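Local coordinates for protein ribosomal RNA small subunit methyltransferase E (Neisseria gonorrhoeae, PDB 5VM8) that probably transfers a methyl group from S-adenosyl methionine to N3 of a uridine in the 16S ribosomal RNA of the small subunit, at residues V109-P114 and V152-P157; L83-I88 and G193-M198; N172-M177 and A216-V221; I88-S93 and Q113-E118. All coordinates share one frame; numbering follows the deposited sequence.

All four contacts involve one parallel sheet of the SPOUT methyltransferase domain. Interactions 2 and 4 are buried: they join strand 85-90 to its two sheet neighbours, 195-199 and 111-116, and share Ile88. Interactions 1 and 3, on the two flanks, are partly buried. In interaction 1 a proline-rich loop pairs with strand 111-116, sharing Gln113 and Pro114 with interaction 4; interaction 3 abuts interaction 2 through strand 173-177. Backbone hydrogen bonds run through all four. Their side chains differ: largely aliphatic and aromatic packing at 2, with waters near its start, a glutamine-to-carbonyl bond at 1, a lysine over a ring at 3, and serines among the apolar groups at 4.

Interaction 1: V109-P114 and V152-P157; sequences VTAIQP and VPPVLP
Ile112 and Val155 are the centre of a single backbone bridge by which the loop 152-157 extends the edge of the SPOUT sheet beside strand 111-116. The two chains run only 10° apart. Ile112 gives its N-H to Pro154 O at 3.1 Å, and its own O receives the nearly straight bond from Leu156 N at 2.9 Å. Both donors approach nearly along the C=O axis. Pro154 and Pro114, which would supply the next N-H on either side in this register, have none, consistent with a single bridge.

The side chain of Gln113 continues the link past the bridge. Its CB lies beside Ile88 of the neighbouring strand, and chi1 of 177° carries CG away from the backbone N. A bend at chi2 (62°) then turns the amide back over the loop, bringing CD to 3.8 Å from Leu156 CB. OE1 rests against Leu156, 3.4 Å from its CD1, with the two side chains crossing at about a right angle. NE2 has two carbonyl partners: Pro157 O at 2.8 Å, which lies in the amide plane, and Pro114 O of its own strand, which NE2 approaches from above the carbonyl plane. These two bonds fix the rotation of the amide.

Val155 CG1 lies 4.1 Å from Pro114 CD, these side chains too crossing at about a right angle, while helices 94-106 and 128-147 cover Ile112, Pro153 and Val155. Toward the start of the strand, Pro153 CB packs on Thr110 O. At Pro114, CD lies only 3.1 Å from Leu156 O.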
loop_
_atom_site.group_PDB
_atom_site.type_symbol
_atom_site.label_atom_id
_atom_site.label_comp_id
_atom_site.label_asym_id
_atom_site.label_seq_id
_atom_site.Cartn_x
_atom_site.Cartn_y
_atom_site.Cartn_z
ATOM N N VAL A 109 -1.189 5.451 -0.890
ATOM C CA VAL A 109 -2.426 4.680 -0.807
ATOM C C VAL A 109 -2.618 4.201 0.628
ATOM O O VAL A 109 -1.643 3.903 1.333
ATOM C CB VAL A 109 -2.377 3.525 -1.827
ATOM C CG1 VAL A 109 -1.544 2.337 -1.311
ATOM C CG2 VAL A 109 -3.747 3.102 -2.239
ATOM N N THR A 110 -3.871 4.187 1.098
ATOM C CA THR A 110 -4.111 3.876 2.508
ATOM C C THR A 110 -4.438 2.411 2.752
ATOM O O THR A 110 -4.223 1.926 3.864
ATOM C CB THR A 110 -5.227 4.739 3.117
ATOM O OG1 THR A 110 -6.486 4.071 2.970
ATOM C CG2 THR A 110 -5.291 6.079 2.464
ATOM N N ALA A 111 -4.963 1.696 1.762
ATOM C CA ALA A 111 -5.206 0.269 1.913
ATOM C C ALA A 111 -5.228 -0.379 0.539
ATOM O O ALA A 111 -5.474 0.275 -0.473
ATOM C CB ALA A 111 -6.520 -0.004 2.659
ATOM N N ILE A 112 -4.977 -1.684 0.525
ATOM C CA ILE A 112 -4.891 -2.470 -0.697
ATOM C C ILE A 112 -5.698 -3.752 -0.508
ATOM O O ILE A 112 -5.499 -4.485 0.469
ATOM C CB ILE A 112 -3.430 -2.788 -1.070
ATOM C CG1 ILE A 112 -2.681 -1.491 -1.397
ATOM C CG2 ILE A 112 -3.387 -3.756 -2.247
ATOM C CD1 ILE A 112 -1.172 -1.549 -1.115
ATOM N N GLN A 113 -6.639 -3.989 -1.420
ATOM C CA GLN A 113 -7.523 -5.152 -1.400
ATOM C C GLN A 113 -7.237 -5.951 -2.662
ATOM O O GLN A 113 -7.786 -5.656 -3.731
ATOM C CB GLN A 113 -8.994 -4.730 -1.310
ATOM C CG GLN A 113 -10.005 -5.882 -1.351
ATOM C CD GLN A 113 -9.867 -6.849 -0.190
ATOM O OE1 GLN A 113 -10.374 -6.601 0.912
ATOM N NE2 GLN A 113 -9.165 -7.957 -0.424
ATOM N N PRO A 114 -6.361 -6.950 -2.597
ATOM C CA PRO A 114 -6.140 -7.806 -3.769
ATOM C C PRO A 114 -7.351 -8.688 -4.020
ATOM O O PRO A 114 -7.937 -9.242 -3.085
ATOM C CB PRO A 114 -4.924 -8.646 -3.369
ATOM C CG PRO A 114 -5.002 -8.713 -1.867
ATOM C CD PRO A 114 -5.620 -7.414 -1.411
ATOM N N VAL A 152 1.549 1.923 8.011
ATOM C CA VAL A 152 1.715 0.855 7.046
ATOM C C VAL A 152 0.328 0.493 6.501
ATOM O O VAL A 152 -0.532 0.073 7.292
ATOM C CB VAL A 152 2.406 -0.374 7.655
ATOM C CG1 VAL A 152 2.415 -1.529 6.659
ATOM C CG2 VAL A 152 3.832 -0.021 8.072
ATOM N N PRO A 153 0.058 0.707 5.223
ATOM C CA PRO A 153 -1.242 0.309 4.670
ATOM C C PRO A 153 -1.369 -1.202 4.693
ATOM O O PRO A 153 -0.413 -1.913 4.361
ATOM C CB PRO A 153 -1.214 0.855 3.229
ATOM C CG PRO A 153 0.227 1.164 2.919
ATOM C CD PRO A 153 0.920 1.398 4.242
ATOM N N PRO A 154 -2.512 -1.733 5.118
ATOM C CA PRO A 154 -2.682 -3.196 5.127
ATOM C C PRO A 154 -2.860 -3.746 3.722
ATOM O O PRO A 154 -3.403 -3.082 2.837
ATOM C CB PRO A 154 -3.960 -3.399 5.949
ATOM C CG PRO A 154 -4.762 -2.144 5.670
ATOM C CD PRO A 154 -3.731 -1.026 5.553
ATOM N N VAL A 155 -2.365 -4.959 3.510
ATOM C CA VAL A 155 -2.736 -5.744 2.336
ATOM C C VAL A 155 -3.786 -6.736 2.826
ATOM O O VAL A 155 -3.480 -7.655 3.592
ATOM C CB VAL A 155 -1.537 -6.456 1.696
ATOM C CG1 VAL A 155 -1.960 -7.111 0.390
ATOM C CG2 VAL A 155 -0.351 -5.496 1.489
ATOM N N LEU A 156 -5.012 -6.512 2.460
ATOM C CA LEU A 156 -6.123 -7.276 3.010
ATOM C C LEU A 156 -6.175 -8.690 2.420
ATOM O O LEU A 156 -5.673 -8.932 1.318
ATOM C CB LEU A 156 -7.433 -6.540 2.766
ATOM C CG LEU A 156 -7.472 -5.118 3.363
ATOM C CD1 LEU A 156 -8.735 -4.350 2.938
ATOM C CD2 LEU A 156 -7.371 -5.141 4.885
ATOM N N PRO A 157 -6.751 -9.647 3.149
ATOM C CA PRO A 157 -6.854 -11.015 2.616
ATOM C C PRO A 157 -7.530 -11.052 1.249
ATOM O O PRO A 157 -8.431 -10.265 0.950
ATOM C CB PRO A 157 -7.685 -11.747 3.672
ATOM C CG PRO A 157 -7.517 -10.956 4.933
ATOM C CD PRO A 157 -7.295 -9.528 4.514
#

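Interaction 2: L83-I88 and G193-M198; sequences LNITLI and GAIVFM
Ile195 O is gripped from more than one direction: Thr86 N donates to it at 2.9 Å, the CA-H of Ile85 leans on it, and a water lies in donating position at 2.7 Å. That water has more acceptors in reach, Ile195 O and Asn84 OD1 among them, than protons to give; OD1 has another partner in Thr110 OG1. A second water links Asn84 N to Gly193 O.

The rest of the parallel pairing follows the usual alternation. Asn84 O takes Ile195 N, Thr86 O takes Phe197 N, and Ile88 N closes on Phe197 O at 2.6 Å.

On the face bearing Phe197, chi1 of 169° sets the ring alongside Leu87, whose CD1 meets ring atom CD2 of Phe197 at 3.8 Å. Toward the start of the segments, Leu83 CD1 touches Ile195 CD1 at 3.7 Å. On the other face Ile88 works with both branches: its CD1 reaches Val196 CG1 at 3.5 Å, and its CG2 meets Met198 CE at 3.6 Å, where the methionine chain bends at chi3.

Helix 232-244 packs on Phe197 and Ile85, while strands 111-116 and 173-177 flank the pair, one beside each strand.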
loop_
_atom_site.group_PDB
_atom_site.type_symbol
_atom_site.label_atom_id
_atom_site.label_comp_id
_atom_site.label_asym_id
_atom_site.label_seq_id
_atom_site.Cartn_x
_atom_site.Cartn_y
_atom_site.Cartn_z
ATOM N N LEU A 83 -6.115 12.211 2.331
ATOM C CA LEU A 83 -7.024 11.527 1.427
ATOM C C LEU A 83 -6.949 10.021 1.672
ATOM O O LEU A 83 -5.860 9.442 1.748
ATOM C CB LEU A 83 -6.658 11.857 -0.017
ATOM C CG LEU A 83 -7.585 11.391 -1.132
ATOM C CD1 LEU A 83 -8.982 11.990 -0.916
ATOM C CD2 LEU A 83 -7.012 11.789 -2.501
ATOM N N ASN A 84 -8.108 9.393 1.779
ATOM C CA ASN A 84 -8.229 7.964 2.037
ATOM C C ASN A 84 -8.499 7.229 0.722
ATOM O O ASN A 84 -9.570 7.372 0.139
ATOM C CB ASN A 84 -9.349 7.741 3.050
ATOM C CG ASN A 84 -9.294 6.392 3.685
ATOM O OD1 ASN A 84 -9.209 5.381 3.006
ATOM N ND2 ASN A 84 -9.359 6.362 4.999
ATOM N N ILE A 85 -7.521 6.467 0.237
ATOM C CA ILE A 85 -7.630 5.724 -1.021
ATOM C C ILE A 85 -7.417 4.239 -0.750
ATOM O O ILE A 85 -6.325 3.832 -0.344
ATOM C CB ILE A 85 -6.605 6.194 -2.064
ATOM C CG1 ILE A 85 -6.689 7.702 -2.281
ATOM C CG2 ILE A 85 -6.813 5.430 -3.380
ATOM C CD1 ILE A 85 -5.439 8.270 -2.950
ATOM N N THR A 86 -8.427 3.420 -1.046
ATOM C CA THR A 86 -8.264 1.969 -1.096
ATOM C C THR A 86 -8.084 1.579 -2.556
ATOM O O THR A 86 -8.968 1.828 -3.380
ATOM C CB THR A 86 -9.468 1.234 -0.498
ATOM O OG1 THR A 86 -9.620 1.581 0.884
ATOM C CG2 THR A 86 -9.348 -0.300 -0.669
ATOM N N LEU A 87 -6.967 0.928 -2.860
ATOM C CA LEU A 87 -6.715 0.366 -4.183
ATOM C C LEU A 87 -7.222 -1.070 -4.178
ATOM O O LEU A 87 -6.683 -1.920 -3.468
ATOM C CB LEU A 87 -5.226 0.419 -4.514
ATOM C CG LEU A 87 -4.711 -0.415 -5.698
ATOM C CD1 LEU A 87 -5.436 -0.081 -7.002
ATOM C CD2 LEU A 87 -3.184 -0.236 -5.845
ATOM N N ILE A 88 -8.295 -1.330 -4.920
ATOM C CA ILE A 88 -8.743 -2.691 -5.183
ATOM C C ILE A 88 -8.102 -3.129 -6.491
ATOM O O ILE A 88 -8.544 -2.713 -7.569
ATOM C CB ILE A 88 -10.272 -2.793 -5.281
ATOM C CG1 ILE A 88 -10.967 -2.316 -4.005
ATOM C CG2 ILE A 88 -10.690 -4.257 -5.546
ATOM C CD1 ILE A 88 -12.457 -2.582 -4.035
ATOM N N GLY A 193 -15.592 12.018 0.981
ATOM C CA GLY A 193 -14.896 11.200 1.953
ATOM C C GLY A 193 -13.874 10.254 1.359
ATOM O O GLY A 193 -12.921 10.686 0.704
ATOM N N ALA A 194 -14.067 8.958 1.568
ATOM C CA ALA A 194 -13.069 8.001 1.136
ATOM C C ALA A 194 -13.272 7.643 -0.335
ATOM O O ALA A 194 -14.371 7.767 -0.894
ATOM C CB ALA A 194 -13.117 6.756 2.015
ATOM N N ILE A 195 -12.190 7.169 -0.949
ATOM C CA ILE A 195 -12.154 6.739 -2.340
ATOM C C ILE A 195 -11.824 5.252 -2.384
ATOM O O ILE A 195 -10.926 4.780 -1.679
ATOM C CB ILE A 195 -11.117 7.534 -3.157
ATOM C CG1 ILE A 195 -11.478 9.016 -3.192
ATOM C CG2 ILE A 195 -10.974 6.964 -4.577
ATOM C CD1 ILE A 195 -10.331 9.893 -3.649
ATOM N N VAL A 196 -12.549 4.528 -3.233
ATOM C CA VAL A 196 -12.307 3.122 -3.503
ATOM C C VAL A 196 -12.070 3.036 -4.996
ATOM O O VAL A 196 -12.902 3.478 -5.799
ATOM C CB VAL A 196 -13.475 2.229 -3.055
ATOM C CG1 VAL A 196 -13.254 0.809 -3.519
ATOM C CG2 VAL A 196 -13.577 2.265 -1.548
ATOM N N PHE A 197 -10.936 2.466 -5.361
ATOM C CA PHE A 197 -10.446 2.535 -6.715
ATOM C C PHE A 197 -10.133 1.124 -7.181
ATOM O O PHE A 197 -9.348 0.430 -6.531
ATOM C CB PHE A 197 -9.209 3.451 -6.648
ATOM C CG PHE A 197 -8.371 3.476 -7.858
ATOM C CD1 PHE A 197 -8.922 3.732 -9.092
ATOM C CD2 PHE A 197 -7.001 3.354 -7.742
ATOM C CE1 PHE A 197 -8.135 3.813 -10.217
ATOM C CE2 PHE A 197 -6.204 3.422 -8.859
ATOM C CZ PHE A 197 -6.784 3.668 -10.108
ATOM N N MET A 198 -10.702 0.718 -8.323
ATOM C CA MET A 198 -10.645 -0.669 -8.781
ATOM C C MET A 198 -9.845 -0.784 -10.069
ATOM O O MET A 198 -10.109 -0.064 -11.040
ATOM C CB MET A 198 -12.008 -1.261 -9.034
ATOM C CG MET A 198 -12.835 -1.483 -7.827
ATOM S SD MET A 198 -13.843 -2.902 -8.255
ATOM C CE MET A 198 -12.445 -3.941 -8.699
HETATM O O HOH W 1 -10.393 10.614 2.062
HETATM O O HOH W 2 -10.751 4.727 0.996
#

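Interaction 3: N172-M177 and A216-V221; sequences NTKLIM and AGFQAV
Lys174 lays its CB over one face of the Phe218 ring, 3.8 Å from the centroid and 14° off the ring normal, a CH-pi contact. The backbone of Leu175 is at the edge of the same ring, with its C in the ring plane. Farther out the lysine chain bends at chi3 and chi4, and CE comes to 3.6 Å from Ala216 O; NZ turns back toward its own segment, where its bond to Asn172 O is weak.

Three backbone bonds hold these groups in place. Gln219 N donates to Lys174 O at 2.7 Å; Ile176 N then gives to Gln219 O, and Ile176 O in turn receives Val221 N. The short strand axes are turned 45° against each other. Leu175 CD2 and Val221 CG1 meet at 4.0 Å on one face, their side chains crossing at about a right angle; on the other, Ile176 CG2 packs on Ala220 CB and Phe218 CB.

Behind Phe218, Gly217 ends helix 207-215 in a Schellman motif, its positive phi of 88° turning the chain into the strand. Ala213 of that helix touches both Phe218 and Ile176, and Met198 of strand 195-199 also borders the ring. This helix-to-strand return into a parallel sheet belongs to the SPOUT methyltransferase fold, whose chain is tied in a trefoil knot.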
loop_
_atom_site.group_PDB
_atom_site.type_symbol
_atom_site.label_atom_id
_atom_site.label_comp_id
_atom_site.label_asym_id
_atom_site.label_seq_id
_atom_site.Cartn_x
_atom_site.Cartn_y
_atom_site.Cartn_z
ATOM N N ASN A 172 -19.025 6.123 -0.068
ATOM C CA ASN A 172 -17.694 6.216 -0.653
ATOM C C ASN A 172 -17.761 6.611 -2.123
ATOM O O ASN A 172 -18.774 6.432 -2.799
ATOM C CB ASN A 172 -16.946 4.892 -0.487
ATOM C CG ASN A 172 -16.131 4.840 0.801
ATOM O OD1 ASN A 172 -16.334 5.647 1.709
ATOM N ND2 ASN A 172 -15.226 3.870 0.896
ATOM N N THR A 173 -16.672 7.199 -2.598
ATOM C CA THR A 173 -16.488 7.472 -4.015
ATOM C C THR A 173 -15.908 6.224 -4.655
ATOM O O THR A 173 -14.830 5.761 -4.260
ATOM C CB THR A 173 -15.579 8.696 -4.210
ATOM O OG1 THR A 173 -16.305 9.883 -3.835
ATOM C CG2 THR A 173 -15.122 8.830 -5.672
ATOM N N LYS A 174 -16.636 5.655 -5.595
ATOM C CA LYS A 174 -16.376 4.313 -6.108
ATOM C C LYS A 174 -16.028 4.434 -7.585
ATOM O O LYS A 174 -16.873 4.810 -8.407
ATOM C CB LYS A 174 -17.579 3.405 -5.861
ATOM C CG LYS A 174 -18.016 3.426 -4.394
ATOM C CD LYS A 174 -19.123 2.388 -4.091
ATOM C CE LYS A 174 -20.528 2.929 -4.348
ATOM N NZ LYS A 174 -20.960 3.898 -3.309
ATOM N N LEU A 175 -14.777 4.132 -7.896
ATOM C CA LEU A 175 -14.163 4.393 -9.181
ATOM C C LEU A 175 -13.622 3.090 -9.749
ATOM O O LEU A 175 -13.012 2.298 -9.025
ATOM C CB LEU A 175 -13.028 5.417 -9.013
ATOM C CG LEU A 175 -13.498 6.746 -8.413
ATOM C CD1 LEU A 175 -12.354 7.742 -8.354
ATOM C CD2 LEU A 175 -14.700 7.357 -9.175
ATOM N N ILE A 176 -13.848 2.871 -11.045
ATOM C CA ILE A 176 -13.241 1.770 -11.769
ATOM C C ILE A 176 -12.562 2.334 -13.009
ATOM O O ILE A 176 -13.152 3.155 -13.726
ATOM C CB ILE A 176 -14.273 0.670 -12.121
ATOM C CG1 ILE A 176 -13.590 -0.472 -12.859
ATOM C CG2 ILE A 176 -15.444 1.225 -12.926
ATOM C CD1 ILE A 176 -14.501 -1.670 -13.176
ATOM N N MET A 177 -11.300 1.949 -13.221
ATOM C CA MET A 177 -10.581 2.333 -14.437
ATOM C C MET A 177 -11.085 1.513 -15.602
ATOM O O MET A 177 -10.877 0.300 -15.665
ATOM C CB MET A 177 -9.076 2.157 -14.300
ATOM C CG MET A 177 -8.447 3.111 -13.336
ATOM S SD MET A 177 -6.836 3.694 -13.914
ATOM C CE MET A 177 -7.225 4.194 -15.590
ATOM N N ALA A 216 -23.012 -1.932 -8.920
ATOM C CA ALA A 216 -22.583 -1.650 -7.549
ATOM C C ALA A 216 -22.343 -0.159 -7.291
ATOM O O ALA A 216 -21.863 0.200 -6.214
ATOM C CB ALA A 216 -21.307 -2.424 -7.208
ATOM N N GLY A 217 -22.638 0.705 -8.255
ATOM C CA GLY A 217 -22.473 2.130 -8.072
ATOM C C GLY A 217 -21.105 2.680 -8.412
ATOM O O GLY A 217 -20.807 3.813 -8.033
ATOM N N PHE A 218 -20.271 1.923 -9.119
ATOM C CA PHE A 218 -18.945 2.384 -9.486
ATOM C C PHE A 218 -18.989 3.272 -10.714
ATOM O O PHE A 218 -19.694 2.972 -11.683
ATOM C CB PHE A 218 -18.023 1.207 -9.765
ATOM C CG PHE A 218 -17.434 0.610 -8.535
ATOM C CD1 PHE A 218 -18.189 -0.290 -7.756
ATOM C CD2 PHE A 218 -16.136 0.921 -8.157
ATOM C CE1 PHE A 218 -17.652 -0.853 -6.613
ATOM C CE2 PHE A 218 -15.586 0.361 -7.026
ATOM C CZ PHE A 218 -16.339 -0.538 -6.249
ATOM N N GLN A 219 -18.237 4.378 -10.665
ATOM C CA GLN A 219 -18.098 5.276 -11.803
ATOM C C GLN A 219 -16.821 4.922 -12.556
ATOM O O GLN A 219 -15.746 4.789 -11.946
ATOM C CB GLN A 219 -18.070 6.744 -11.378
ATOM C CG GLN A 219 -17.689 7.715 -12.525
ATOM C CD GLN A 219 -18.689 7.737 -13.704
ATOM O OE1 GLN A 219 -19.845 8.137 -13.555
ATOM N NE2 GLN A 219 -18.227 7.326 -14.878
ATOM N N ALA A 220 -16.960 4.723 -13.868
ATOM C CA ALA A 220 -15.831 4.429 -14.740
ATOM C C ALA A 220 -15.086 5.721 -15.099
ATOM O O ALA A 220 -15.705 6.725 -15.473
ATOM C CB ALA A 220 -16.314 3.697 -15.990
ATOM N N VAL A 221 -13.758 5.689 -14.974
ATOM C CA VAL A 221 -12.898 6.868 -15.135
ATOM C C VAL A 221 -11.771 6.583 -16.119
ATOM O O VAL A 221 -11.271 5.455 -16.201
ATOM C CB VAL A 221 -12.274 7.341 -13.803
ATOM C CG1 VAL A 221 -13.331 7.936 -12.874
ATOM C CG2 VAL A 221 -11.547 6.190 -13.148
#

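Interaction 4: I88-S93 and Q113-E118; sequences IQSISS and QPVISE
Strands 85-90 and 111-116 form the first beta-alpha-beta unit of the SPOUT sheet, with helix 94-106 as the connection, and meet here at their C-terminal ends. Ile91 N donates to Val115 O at 2.8 Å and Val115 N to Gln89 O at 2.9 Å. The remaining bond, from Gln89 N to Gln113 O, is longer, at 3.2 Å, and its donor lies above the carbonyl plane.

Ile91 bends over strand 111-116: with chi1 at -50°, CG1 sits only 3.1 Å from Val115 O, and CD1 reaches Pro114 CB at 3.5 Å. Trp136 of helix 128-147 packs on both Ile91 and Pro114. On the other face, Val115 CG1 meets Ile88 CG2 at 3.6 Å, while Val115 CG2 leans on Ser90 CA. The Ser117 hydroxyl lies 3.6 Å from Ser90 CB; Ser90 OG itself is hydrogen-bonded to Val199 O.

Ser90 O accepts two side-chain bonds, from Gln89 NE2 and from Ser92 OG at 3.0 Å. Both converge on one carbonyl just before the turn toward helix 94-106, at the start of the beta-alpha-beta crossover that leads through this helix to strand 111-116 within the parallel sheet of the SPOUT domain.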
loop_
_atom_site.group_PDB
_atom_site.type_symbol
_atom_site.label_atom_id
_atom_site.label_comp_id
_atom_site.label_asym_id
_atom_site.label_seq_id
_atom_site.Cartn_x
_atom_site.Cartn_y
_atom_site.Cartn_z
ATOM N N ILE A 88 -8.295 -1.330 -4.920
ATOM C CA ILE A 88 -8.743 -2.691 -5.183
ATOM C C ILE A 88 -8.102 -3.129 -6.491
ATOM O O ILE A 88 -8.544 -2.713 -7.569
ATOM C CB ILE A 88 -10.272 -2.793 -5.281
ATOM C CG1 ILE A 88 -10.967 -2.316 -4.005
ATOM C CG2 ILE A 88 -10.690 -4.257 -5.546
ATOM C CD1 ILE A 88 -12.457 -2.582 -4.035
ATOM N N GLN A 89 -7.145 -4.056 -6.391
ATOM C CA GLN A 89 -6.285 -4.491 -7.486
ATOM C C GLN A 89 -6.515 -5.971 -7.782
ATOM O O GLN A 89 -6.302 -6.823 -6.911
ATOM C CB GLN A 89 -4.811 -4.269 -7.118
ATOM C CG GLN A 89 -3.825 -4.770 -8.165
ATOM C CD GLN A 89 -3.927 -3.971 -9.444
ATOM O OE1 GLN A 89 -3.695 -2.757 -9.428
ATOM N NE2 GLN A 89 -4.312 -4.627 -10.555
ATOM N N SER A 90 -6.893 -6.279 -9.016
ATOM C CA SER A 90 -6.946 -7.669 -9.444
ATOM C C SER A 90 -5.550 -8.259 -9.517
ATOM O O SER A 90 -4.631 -7.629 -10.049
ATOM C CB SER A 90 -7.603 -7.810 -10.810
ATOM O OG SER A 90 -8.762 -7.026 -10.855
ATOM N N ILE A 91 -5.412 -9.488 -8.998
ATOM C CA ILE A 91 -4.118 -10.146 -8.913
ATOM C C ILE A 91 -3.501 -10.197 -10.294
ATOM O O ILE A 91 -4.147 -10.641 -11.249
ATOM C CB ILE A 91 -4.251 -11.568 -8.365
ATOM C CG1 ILE A 91 -5.083 -11.607 -7.086
ATOM C CG2 ILE A 91 -2.884 -12.135 -8.102
ATOM C CD1 ILE A 91 -4.457 -10.889 -5.968
ATOM N N SER A 92 -2.290 -9.651 -10.417
ATOM C CA SER A 92 -1.493 -9.717 -11.627
ATOM C C SER A 92 -0.155 -10.392 -11.332
ATOM O O SER A 92 0.228 -10.581 -10.167
ATOM C CB SER A 92 -1.276 -8.316 -12.180
ATOM O OG SER A 92 -2.517 -7.661 -12.192
ATOM N N SER A 93 0.537 -10.811 -12.393
ATOM C CA SER A 93 1.771 -11.579 -12.225
ATOM C C SER A 93 2.991 -10.676 -12.073
ATOM O O SER A 93 3.052 -9.573 -12.621
ATOM C CB SER A 93 2.017 -12.579 -13.363
ATOM O OG SER A 93 2.572 -12.006 -14.519
ATOM N N GLN A 113 -6.639 -3.989 -1.420
ATOM C CA GLN A 113 -7.523 -5.152 -1.400
ATOM C C GLN A 113 -7.237 -5.951 -2.662
ATOM O O GLN A 113 -7.786 -5.656 -3.731
ATOM C CB GLN A 113 -8.994 -4.730 -1.310
ATOM C CG GLN A 113 -10.005 -5.882 -1.351
ATOM C CD GLN A 113 -9.867 -6.849 -0.190
ATOM O OE1 GLN A 113 -10.374 -6.601 0.912
ATOM N NE2 GLN A 113 -9.165 -7.957 -0.424
ATOM N N PRO A 114 -6.361 -6.950 -2.597
ATOM C CA PRO A 114 -6.140 -7.806 -3.769
ATOM C C PRO A 114 -7.351 -8.688 -4.020
ATOM O O PRO A 114 -7.937 -9.242 -3.085
ATOM C CB PRO A 114 -4.924 -8.646 -3.369
ATOM C CG PRO A 114 -5.002 -8.713 -1.867
ATOM C CD PRO A 114 -5.620 -7.414 -1.411
ATOM N N VAL A 115 -7.714 -8.840 -5.291
ATOM C CA VAL A 115 -8.908 -9.601 -5.639
ATOM C C VAL A 115 -8.612 -10.506 -6.817
ATOM O O VAL A 115 -7.791 -10.197 -7.685
ATOM C CB VAL A 115 -10.158 -8.750 -5.994
ATOM C CG1 VAL A 115 -10.555 -7.824 -4.869
ATOM C CG2 VAL A 115 -9.965 -8.023 -7.308
ATOM N N ILE A 116 -9.319 -11.627 -6.843
ATOM C CA ILE A 116 -9.293 -12.531 -7.979
ATOM C C ILE A 116 -10.419 -12.109 -8.904
ATOM O O ILE A 116 -11.575 -12.017 -8.481
ATOM C CB ILE A 116 -9.468 -13.991 -7.550
ATOM C CG1 ILE A 116 -8.523 -14.324 -6.387
ATOM C CG2 ILE A 116 -9.234 -14.880 -8.762
ATOM C CD1 ILE A 116 -8.758 -15.686 -5.796
ATOM N N SER A 117 -10.073 -11.761 -10.129
ATOM C CA SER A 117 -11.051 -11.478 -11.159
ATOM C C SER A 117 -10.965 -12.584 -12.196
ATOM O O SER A 117 -10.168 -13.518 -12.082
ATOM C CB SER A 117 -10.843 -10.086 -11.775
ATOM O OG SER A 117 -9.726 -10.053 -12.638
ATOM N N GLU A 118 -11.822 -12.477 -13.203
ATOM C CA GLU A 118 -11.978 -13.558 -14.161
ATOM C C GLU A 118 -10.659 -13.887 -14.838
ATOM O O GLU A 118 -10.275 -15.062 -14.943
ATOM C CB GLU A 118 -13.030 -13.158 -15.197
ATOM C CG GLU A 118 -13.147 -14.094 -16.369
ATOM C CD GLU A 118 -14.051 -15.262 -16.095
ATOM O OE1 GLU A 118 -14.599 -15.326 -14.974
ATOM O OE2 GLU A 118 -14.208 -16.113 -17.001
#